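Local coordinates for beta-ketoacyl synthase (Burkholderia phymatum, PDB 4EWG), which probably catalyses the condensation step of fatty acid synthesis, as a 3-oxoacyl-[acyl-carrier-protein] synthase of the thiolase-like superfamily, at residues A[58-63]-A[74-79]; A[256-261]-A[355-360]. One frame throughout, in Å; residues are numbered along the deposited sequence.

Contact 1 (58-63 with 74-79) and contact 2 (256-261 with 355-360) follow one another along the chain, the first closing before the second opens. Their centres are 28 Å apart and their nearest atoms about 18 Å, so they do not touch. The centre of each lies 17 Å from the centre of the chain. Contact 1 is local and lies at the surface, laying a loop against the start of helix 76-92; contact 2 is buried and brings together strand 259-268 and helix 344-358 across more than ninety residues. Both lie away from His-249, which binds calcium in a crystal structure of this protein.

Contact 1 of 2, residues A[58-63]-A[74-79]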
loop_
_atom_site.group_PDB
_atom_site.type_symbol
_atom_site.label_atom_id
_atom_site.label_comp_id
_atom_site.label_asym_id
_atom_site.label_seq_id
_atom_site.Cartn_x
_atom_site.Cartn_y
_atom_site.Cartn_z
ATOM N N PRO A 58 4.261 -26.815 4.608
ATOM C CA PRO A 58 4.061 -28.262 4.360
ATOM C C PRO A 58 2.624 -28.610 4.019
ATOM O O PRO A 58 2.376 -29.630 3.407
ATOM C CB PRO A 58 4.492 -28.918 5.681
ATOM C CG PRO A 58 4.359 -27.846 6.711
ATOM C CD PRO A 58 4.635 -26.531 5.996
ATOM N N GLY A 59 1.693 -27.768 4.423
ATOM C CA GLY A 59 0.287 -27.888 4.015
ATOM C C GLY A 59 -0.467 -26.695 4.580
ATOM O O GLY A 59 0.099 -25.848 5.294
ATOM N N PHE A 60 -1.724 -26.600 4.223
ATOM C CA PHE A 60 -2.589 -25.600 4.762
ATOM C C PHE A 60 -3.976 -26.003 4.325
ATOM O O PHE A 60 -4.186 -26.307 3.168
ATOM C CB PHE A 60 -2.239 -24.210 4.194
ATOM C CG PHE A 60 -3.207 -23.136 4.586
ATOM C CD1 PHE A 60 -4.336 -22.879 3.810
ATOM C CD2 PHE A 60 -2.997 -22.382 5.731
ATOM C CE1 PHE A 60 -5.247 -21.920 4.190
ATOM C CE2 PHE A 60 -3.884 -21.398 6.092
ATOM C CZ PHE A 60 -5.013 -21.160 5.332
ATOM N N ALA A 61 -4.899 -26.018 5.246
ATOM C CA ALA A 61 -6.307 -26.127 4.903
ATOM C C ALA A 61 -7.056 -25.099 5.725
ATOM O O ALA A 61 -6.762 -24.891 6.909
ATOM C CB ALA A 61 -6.861 -27.530 5.153
ATOM N N GLN A 62 -7.997 -24.430 5.061
ATOM C CA GLN A 62 -8.897 -23.489 5.725
ATOM C C GLN A 62 -9.507 -24.143 6.907
ATOM O O GLN A 62 -9.887 -25.298 6.820
ATOM C CB GLN A 62 -10.070 -23.136 4.845
ATOM C CG GLN A 62 -9.692 -22.399 3.616
ATOM C CD GLN A 62 -10.751 -22.556 2.576
ATOM O OE1 GLN A 62 -10.461 -22.929 1.406
ATOM N NE2 GLN A 62 -12.016 -22.321 2.983
ATOM N N PRO A 63 -9.635 -23.405 8.007
ATOM C CA PRO A 63 -10.465 -23.880 9.095
ATOM C C PRO A 63 -11.854 -24.200 8.597
ATOM O O PRO A 63 -12.376 -23.507 7.736
ATOM C CB PRO A 63 -10.474 -22.710 10.070
ATOM C CG PRO A 63 -9.149 -22.077 9.839
ATOM C CD PRO A 63 -8.897 -22.189 8.369
ATOM N N MET A 74 -11.057 -14.564 -1.086
ATOM C CA MET A 74 -9.695 -14.936 -0.667
ATOM C C MET A 74 -8.996 -15.963 -1.571
ATOM O O MET A 74 -9.505 -17.053 -1.753
ATOM C CB MET A 74 -9.739 -15.598 0.714
ATOM C CG MET A 74 -10.502 -14.852 1.781
ATOM S SD MET A 74 -10.274 -15.665 3.384
ATOM C CE MET A 74 -11.603 -14.929 4.332
ATOM N N GLY A 75 -7.813 -15.620 -2.091
ATOM C CA GLY A 75 -6.877 -16.631 -2.586
ATOM C C GLY A 75 -6.004 -17.020 -1.424
ATOM O O GLY A 75 -6.279 -16.592 -0.302
ATOM N N ARG A 76 -4.943 -17.781 -1.672
ATOM C CA ARG A 76 -4.165 -18.358 -0.584
ATOM C C ARG A 76 -3.547 -17.306 0.327
ATOM O O ARG A 76 -3.590 -17.429 1.553
ATOM C CB ARG A 76 -3.044 -19.281 -1.095
ATOM C CG ARG A 76 -3.506 -20.671 -1.469
ATOM C CD ARG A 76 -2.388 -21.572 -1.985
ATOM N NE ARG A 76 -1.584 -22.225 -0.906
ATOM C CZ ARG A 76 -2.006 -23.247 -0.118
ATOM N NH1 ARG A 76 -3.258 -23.741 -0.229
ATOM N NH2 ARG A 76 -1.179 -23.759 0.811
ATOM N N VAL A 77 -2.950 -16.284 -0.268
ATOM C CA VAL A 77 -2.217 -15.286 0.515
ATOM C C VAL A 77 -3.148 -14.597 1.517
ATOM O O VAL A 77 -2.760 -14.328 2.652
ATOM C CB VAL A 77 -1.503 -14.254 -0.398
ATOM C CG1 VAL A 77 -2.511 -13.424 -1.186
ATOM C CG2 VAL A 77 -0.581 -13.338 0.419
ATOM N N SER A 78 -4.361 -14.317 1.090
ATOM C CA SER A 78 -5.347 -13.709 1.958
ATOM C C SER A 78 -5.822 -14.731 2.992
ATOM O O SER A 78 -6.022 -14.389 4.133
ATOM C CB SER A 78 -6.527 -13.140 1.152
ATOM O OG SER A 78 -6.147 -11.915 0.532
ATOM N N MET A 79 -5.942 -16.001 2.599
ATOM C CA MET A 79 -6.240 -17.060 3.591
ATOM C C MET A 79 -5.148 -17.193 4.647
ATOM O O MET A 79 -5.449 -17.313 5.846
ATOM C CB MET A 79 -6.496 -18.393 2.927
ATOM C CG MET A 79 -7.765 -18.412 2.114
ATOM S SD MET A 79 -8.295 -20.062 1.668
ATOM C CE MET A 79 -6.980 -20.600 0.556
#
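Phe-60 and Gln-62, in an irregular but rather extended loop, face the first turn of a helix, with CA atoms 9.1 Å apart for Phe-60 and Arg-76 and 7.3 Å apart for Gln-62 and Met-79. That spacing leaves the meeting mainly to side chains, and no hydrogen bond joins the two segments. Phe-60 directs its side chain at the helix: with CG opposite the backbone N (chi1 173°), the ring reaches out from the loop, and its CE1 atom lies 3.9 Å from CB of Met-79. The neighbouring CZ also approaches the carbonyl O of Met-79. A large flat hydrocarbon suits this place because it can bridge the gap between the backbones and meet the methionine CB obliquely with its outer CE1-CZ side. Farther out, CG of Gln-62 comes within 3.3 Å of Met-79 SD, a close approach. Because the Met-79 chain bends at chi3 (-66°), its methyl turns aside and leaves the sulfur facing the glutamine, whose amide CD and OE1 lie alongside, each 3.6 Å from SD. On the other flank the long chain of Arg-76, bent at chi3, carries its guanidinium beside Phe-60: NH2 is 3.6 Å from CB of Phe-60, NH1 lies obliquely to the ring, and NE is hydrogen-bonded to Tyr-80 OH. Gly-75 occupies the N-cap, and its carbonyl O accepts the amide of Met-79 at 3.0 Å, closing the first turn. The Phe-60 ring also packs edge-to-face with Tyr-80 and touches Arg-83, so the loop that follows strand 53-54 lies along one side of helix 76-92. A different side of that helix, with Val-77 and Ser-78, adjoins helix 146-154, where Ser-78 OG is hydrogen-bonded to Thr-146 OG1.

Contact 2 of 2, residues A[256-261]-A[355-360]; sequences TIHAEI and MMKRNW
His-258 and Lys-357 supply the polar link, a hydrogen bond of 3.1 Å from Lys-357 NZ to His-258 ND1. The ammonium group approaches the edge of the imidazole, tilted 16° out of the ring plane, while CE just behind it lies in that plane. Lys-357 is bent at chi3 (81°), which folds the end of the chain round to the ring; a long flexible side chain suits a residue that must cross from the helix to the residue leading into strand 259-268. On the way its CG and CD make van der Waals contact with the carbonyl O of His-258, each 4.0 Å from it. With ND1 accepting the lysine's hydrogen bond, the proton of a neutral ring would be expected on NE2, which is hydrogen-bonded to Asp-91 OD2. The ring is thus held at both nitrogens, which fixes its rotation, and the carboxylate would probably polarise it and strengthen ND1 as an acceptor. A long, weak ion pair also relates Lys-357 NZ to Glu-354.

Strand 259-268 belongs to the central mixed sheet of the thiolase-like fold, between strands 8-16 and 402-409, and helix 344-358 packs beside it. The backbone of His-258 and Ala-259 is hydrogen-bonded to Ile-10 of the adjacent strand.

Apolar contact is brief: the terminal methyl CE of Met-356 rests 4.0 Å from CB of Ala-259. The short alanine side chain leaves the reach to the slim, pliable methionine, which extends its methyl to it.

Among backbone bonds, the C-terminal turn carries a Schellman motif: Trp-360 N bonds Met-355 O at 3.2 Å, and Asn-359 N bonds Met-356 O weakly at 3.3 Å. Asn-359 takes the positive phi (54°) that asparagine tolerates well.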
loop_
_atom_site.group_PDB
_atom_site.type_symbol
_atom_site.label_atom_id
_atom_site.label_comp_id
_atom_site.label_asym_id
_atom_site.label_seq_id
_atom_site.Cartn_x
_atom_site.Cartn_y
_atom_site.Cartn_z
ATOM N N THR A 256 -1.921 -9.794 28.638
ATOM C CA THR A 256 -0.556 -10.270 28.666
ATOM C C THR A 256 0.232 -9.511 27.577
ATOM O O THR A 256 -0.129 -9.569 26.425
ATOM C CB THR A 256 -0.476 -11.760 28.363
ATOM O OG1 THR A 256 -1.097 -12.492 29.402
ATOM C CG2 THR A 256 0.958 -12.187 28.245
ATOM N N ILE A 257 1.280 -8.790 27.967
ATOM C CA ILE A 257 2.008 -7.910 27.041
ATOM C C ILE A 257 3.310 -8.576 26.609
ATOM O O ILE A 257 4.149 -8.849 27.469
ATOM C CB ILE A 257 2.356 -6.577 27.731
ATOM C CG1 ILE A 257 1.060 -5.793 28.054
ATOM C CG2 ILE A 257 3.301 -5.780 26.862
ATOM C CD1 ILE A 257 1.262 -4.640 29.014
ATOM N N HIS A 258 3.482 -8.818 25.294
ATOM C CA HIS A 258 4.638 -9.569 24.771
ATOM C C HIS A 258 5.868 -8.718 24.649
ATOM O O HIS A 258 6.974 -9.190 24.836
ATOM C CB HIS A 258 4.317 -10.189 23.402
ATOM C CG HIS A 258 3.273 -11.296 23.456
ATOM N ND1 HIS A 258 3.467 -12.449 24.137
ATOM C CD2 HIS A 258 2.016 -11.389 22.883
ATOM C CE1 HIS A 258 2.389 -13.219 24.028
ATOM N NE2 HIS A 258 1.488 -12.571 23.263
ATOM N N ALA A 259 5.677 -7.460 24.290
ATOM C CA ALA A 259 6.779 -6.498 24.084
ATOM C C ALA A 259 6.175 -5.132 23.888
ATOM O O ALA A 259 4.953 -4.995 23.752
ATOM C CB ALA A 259 7.623 -6.871 22.873
ATOM N N GLU A 260 7.029 -4.111 23.902
ATOM C CA GLU A 260 6.629 -2.751 23.562
ATOM C C GLU A 260 7.425 -2.348 22.333
ATOM O O GLU A 260 8.608 -2.673 22.228
ATOM C CB GLU A 260 6.911 -1.775 24.719
ATOM C CG GLU A 260 6.690 -0.315 24.366
ATOM C CD GLU A 260 6.824 0.638 25.550
ATOM O OE1 GLU A 260 7.415 0.263 26.592
ATOM O OE2 GLU A 260 6.339 1.771 25.432
ATOM N N ILE A 261 6.782 -1.638 21.416
ATOM C CA ILE A 261 7.469 -1.119 20.242
ATOM C C ILE A 261 7.918 0.247 20.598
ATOM O O ILE A 261 7.074 1.088 21.002
ATOM C CB ILE A 261 6.551 -0.983 19.025
ATOM C CG1 ILE A 261 5.850 -2.297 18.724
ATOM C CG2 ILE A 261 7.351 -0.495 17.805
ATOM C CD1 ILE A 261 4.828 -2.147 17.601
ATOM N N MET A 355 12.071 -15.024 20.744
ATOM C CA MET A 355 13.417 -15.321 21.143
ATOM C C MET A 355 13.849 -14.408 22.283
ATOM O O MET A 355 14.433 -14.873 23.269
ATOM C CB MET A 355 14.337 -15.179 19.955
ATOM C CG MET A 355 14.101 -16.260 18.918
ATOM S SD MET A 355 15.354 -16.279 17.627
ATOM C CE MET A 355 15.066 -14.677 16.882
ATOM N N MET A 356 13.538 -13.126 22.173
ATOM C CA MET A 356 13.856 -12.166 23.237
ATOM C C MET A 356 13.249 -12.567 24.553
ATOM O O MET A 356 13.917 -12.502 25.552
ATOM C CB MET A 356 13.380 -10.744 22.886
ATOM C CG MET A 356 13.516 -9.749 24.033
ATOM S SD MET A 356 13.274 -8.037 23.566
ATOM C CE MET A 356 11.496 -7.878 23.474
ATOM N N LYS A 357 11.980 -12.988 24.547
ATOM C CA LYS A 357 11.305 -13.401 25.804
ATOM C C LYS A 357 11.995 -14.556 26.466
ATOM O O LYS A 357 11.932 -14.699 27.685
ATOM C CB LYS A 357 9.861 -13.805 25.573
ATOM C CG LYS A 357 8.892 -12.639 25.407
ATOM C CD LYS A 357 7.573 -13.101 24.796
ATOM C CE LYS A 357 6.644 -13.731 25.818
ATOM N NZ LYS A 357 5.557 -14.541 25.179
ATOM N N ARG A 358 12.680 -15.383 25.684
ATOM C CA ARG A 358 13.269 -16.595 26.227
ATOM C C ARG A 358 14.772 -16.573 26.360
ATOM O O ARG A 358 15.374 -17.587 26.711
ATOM C CB ARG A 358 12.828 -17.765 25.376
ATOM C CG ARG A 358 11.327 -17.896 25.384
ATOM C CD ARG A 358 10.852 -19.002 24.459
ATOM N NE ARG A 358 9.412 -19.214 24.599
ATOM C CZ ARG A 358 8.463 -18.394 24.135
ATOM N NH1 ARG A 358 8.758 -17.249 23.492
ATOM N NH2 ARG A 358 7.200 -18.714 24.306
ATOM N N ASN A 359 15.392 -15.416 26.146
ATOM C CA ASN A 359 16.864 -15.309 26.196
ATOM C C ASN A 359 17.616 -16.291 25.299
ATOM O O ASN A 359 18.746 -16.738 25.629
ATOM C CB ASN A 359 17.361 -15.466 27.647
ATOM C CG ASN A 359 16.911 -14.333 28.543
ATOM O OD1 ASN A 359 16.517 -13.267 28.075
ATOM N ND2 ASN A 359 16.967 -14.562 29.841
ATOM N N TRP A 360 17.006 -16.617 24.158
ATOM C CA TRP A 360 17.485 -17.708 23.310
ATOM C C TRP A 360 17.417 -17.294 21.873
ATOM O O TRP A 360 16.339 -17.011 21.338
ATOM C CB TRP A 360 16.628 -18.919 23.575
ATOM C CG TRP A 360 17.035 -20.147 22.855
ATOM C CD1 TRP A 360 17.873 -21.168 23.315
ATOM C CD2 TRP A 360 16.596 -20.566 21.530
ATOM N NE1 TRP A 360 17.996 -22.153 22.374
ATOM C CE2 TRP A 360 17.245 -21.848 21.271
ATOM C CE3 TRP A 360 15.753 -20.021 20.553
ATOM C CZ2 TRP A 360 17.062 -22.539 20.076
ATOM C CZ3 TRP A 360 15.574 -20.727 19.350
ATOM C CH2 TRP A 360 16.211 -21.955 19.119
#